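Local structure of DUF192 domain-containing protein (Novosphingobium aromaticivorans, 3M7A) at residues I82-F88 against V119-G125. The protein is of unknown function but belongs to the DUF192 (COG1430) family and is probably made with a lipoprotein-type signal sequence. Residues are numbered along the deposited sequence; the frame is centred on the assembly and turned at random.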
loop_
_atom_site.group_PDB
_atom_site.type_symbol
_atom_site.label_atom_id
_atom_site.label_comp_id
_atom_site.label_asym_id
_atom_site.label_seq_id
_atom_site.Cartn_x
_atom_site.Cartn_y
_atom_site.Cartn_z
ATOM N N ILE A 82 6.518 10.171 7.534
ATOM C CA ILE A 82 5.101 10.435 7.399
ATOM C C ILE A 82 4.303 9.259 7.946
ATOM O O ILE A 82 4.736 8.104 7.839
ATOM C CB ILE A 82 4.711 10.733 5.931
ATOM C CG1 ILE A 82 5.006 9.556 4.994
ATOM C CG2 ILE A 82 5.421 11.996 5.441
ATOM C CD1 ILE A 82 4.431 9.714 3.582
ATOM N N PRO A 83 3.150 9.532 8.583
ATOM C CA PRO A 83 2.331 8.441 9.088
ATOM C C PRO A 83 1.698 7.679 7.916
ATOM O O PRO A 83 1.413 8.275 6.865
ATOM C CB PRO A 83 1.286 9.143 9.966
ATOM C CG PRO A 83 1.180 10.483 9.418
ATOM C CD PRO A 83 2.556 10.845 8.898
ATOM N N LEU A 84 1.497 6.391 8.102
ATOM C CA LEU A 84 0.991 5.527 7.029
ATOM C C LEU A 84 -0.047 4.568 7.567
ATOM O O LEU A 84 -0.005 4.161 8.728
ATOM C CB LEU A 84 2.132 4.692 6.439
ATOM C CG LEU A 84 3.216 5.467 5.718
ATOM C CD1 LEU A 84 4.410 4.531 5.373
ATOM C CD2 LEU A 84 2.686 6.169 4.479
ATOM N N ASP A 85 -0.973 4.173 6.689
ATOM C CA ASP A 85 -1.798 3.004 6.889
ATOM C C ASP A 85 -1.194 1.876 6.039
ATOM O O ASP A 85 -0.893 2.052 4.853
ATOM C CB ASP A 85 -3.241 3.245 6.445
ATOM C CG ASP A 85 -4.020 4.167 7.364
ATOM O OD1 ASP A 85 -3.496 4.595 8.415
ATOM O OD2 ASP A 85 -5.199 4.448 7.028
ATOM N N ILE A 86 -0.997 0.728 6.682
ATOM C CA ILE A 86 -0.356 -0.423 6.054
ATOM C C ILE A 86 -1.414 -1.518 5.878
ATOM O O ILE A 86 -1.897 -2.096 6.842
ATOM C CB ILE A 86 0.862 -0.916 6.849
ATOM C CG1 ILE A 86 1.822 0.258 7.161
ATOM C CG2 ILE A 86 1.622 -2.000 6.075
ATOM C CD1 ILE A 86 3.136 -0.155 7.859
ATOM N N ILE A 87 -1.767 -1.765 4.615
ATOM C CA ILE A 87 -2.865 -2.647 4.264
ATOM C C ILE A 87 -2.288 -3.957 3.755
ATOM O O ILE A 87 -1.623 -3.999 2.724
ATOM C CB ILE A 87 -3.724 -1.964 3.165
ATOM C CG1 ILE A 87 -4.264 -0.597 3.624
ATOM C CG2 ILE A 87 -4.830 -2.909 2.684
ATOM C CD1 ILE A 87 -4.795 0.297 2.509
ATOM N N PHE A 88 -2.500 -5.029 4.508
ATOM C CA PHE A 88 -1.902 -6.330 4.198
ATOM C C PHE A 88 -2.912 -7.170 3.400
ATOM O O PHE A 88 -4.079 -7.310 3.810
ATOM C CB PHE A 88 -1.563 -7.068 5.481
ATOM C CG PHE A 88 -0.558 -6.374 6.351
ATOM C CD1 PHE A 88 0.804 -6.537 6.153
ATOM C CD2 PHE A 88 -0.954 -5.572 7.401
ATOM C CE1 PHE A 88 1.724 -5.942 6.986
ATOM C CE2 PHE A 88 -0.017 -4.940 8.226
ATOM C CZ PHE A 88 1.314 -5.142 8.023
ATOM N N VAL A 119 1.301 -5.770 0.017
ATOM C CA VAL A 119 1.048 -4.745 0.995
ATOM C C VAL A 119 0.875 -3.430 0.255
ATOM O O VAL A 119 1.627 -3.136 -0.655
ATOM C CB VAL A 119 2.210 -4.618 2.005
ATOM C CG1 VAL A 119 1.899 -3.567 3.068
ATOM C CG2 VAL A 119 2.490 -5.989 2.675
ATOM N N LEU A 120 -0.134 -2.653 0.655
ATOM C CA LEU A 120 -0.372 -1.339 0.093
ATOM C C LEU A 120 -0.229 -0.334 1.229
ATOM O O LEU A 120 -0.927 -0.426 2.255
ATOM C CB LEU A 120 -1.763 -1.263 -0.527
ATOM C CG LEU A 120 -2.142 0.120 -1.032
ATOM C CD1 LEU A 120 -1.277 0.562 -2.239
ATOM C CD2 LEU A 120 -3.623 0.148 -1.437
ATOM N N GLU A 121 0.687 0.612 1.058
ATOM C CA GLU A 121 0.835 1.728 1.998
ATOM C C GLU A 121 0.259 3.015 1.410
ATOM O O GLU A 121 0.551 3.357 0.275
ATOM C CB GLU A 121 2.315 1.967 2.350
ATOM C CG GLU A 121 2.918 0.832 3.153
ATOM C CD GLU A 121 4.371 0.990 3.515
ATOM O OE1 GLU A 121 5.045 1.900 3.030
ATOM O OE2 GLU A 121 4.843 0.140 4.296
ATOM N N ILE A 122 -0.577 3.670 2.203
ATOM C CA ILE A 122 -1.201 4.937 1.857
ATOM C C ILE A 122 -1.089 5.862 3.076
ATOM O O ILE A 122 -0.665 5.462 4.152
ATOM C CB ILE A 122 -2.673 4.742 1.439
ATOM C CG1 ILE A 122 -3.551 4.228 2.589
ATOM C CG2 ILE A 122 -2.738 3.827 0.206
ATOM C CD1 ILE A 122 -5.031 4.089 2.198
ATOM N N ASN A 123 -1.470 7.113 2.907
ATOM C CA ASN A 123 -1.344 8.071 3.988
ATOM C C ASN A 123 -2.081 7.644 5.256
ATOM O O ASN A 123 -3.180 7.074 5.215
ATOM C CB ASN A 123 -1.891 9.430 3.539
ATOM C CG ASN A 123 -0.913 10.240 2.757
ATOM O OD1 ASN A 123 0.250 10.327 3.119
ATOM N ND2 ASN A 123 -1.401 10.896 1.708
ATOM N N GLY A 124 -1.481 7.972 6.381
ATOM C CA GLY A 124 -2.040 7.636 7.656
ATOM C C GLY A 124 -3.446 8.152 7.803
ATOM O O GLY A 124 -3.717 9.326 7.521
ATOM N N GLY A 125 -4.329 7.288 8.293
ATOM C CA GLY A 125 -5.728 7.625 8.529
ATOM C C GLY A 125 -6.630 7.539 7.321
ATOM O O GLY A 125 -7.850 7.653 7.435
HETATM O O HOH W 1 0.884 10.670 5.733
#
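The side chain of Ile87 lies across that of Ile122, its CD1 meeting Ile122 CD1 at 3.8 Å, and Leu120 borders the same methyl, on the face that also carries Asp85. Ile86, Phe88, Val119 and Glu121 occupy the other face. There the packing is tight: Ile86 CG2, which stands anti to the backbone nitrogen because chi1 (-51°) puts CG1 beside it, comes within 3.4 Å of Val119 CG1, while Val119 CG2 approaches the Phe88 ring obliquely. Glu121 runs alongside Ile86, and its OE1 lies 3.6 Å from Leu84 CD1.

Between these two layers, strands 84-88 and 119-123 pair antiparallel. Asp85 with Ile122 and Ile87 with Leu120 form the hydrogen-bonded pairs, each joined by two backbone bonds. Flanked by strands 95-102 and 61-66, they form the interior of the mixed sheet.

Past the last pair, Gly124 N reaches Pro83 O from above the carbonyl plane (2.9 Å), and a water links this oxygen to Asn123 OD1; Asn123 ND2 binds Leu57 O and Asp59 OD1. The Asp85 carboxylate receives Gly125 N on OD1 at 2.8 Å, a fairly straight bond (164° at the hydrogen) that arrives from above the carboxylate plane. OD1 also accepts Asn101 N, and OD2 accepts Ala127 N in helix 126-130. Replacing Asp85 with an alanine would probably strip these three amides of their shared acceptor and leave the start of that helix less firmly tied to the sheet. Backbone N-H groups from the start of helix 126-130 and from strand 95-102 gather around this buried carboxylate, which probably stabilises its negative charge.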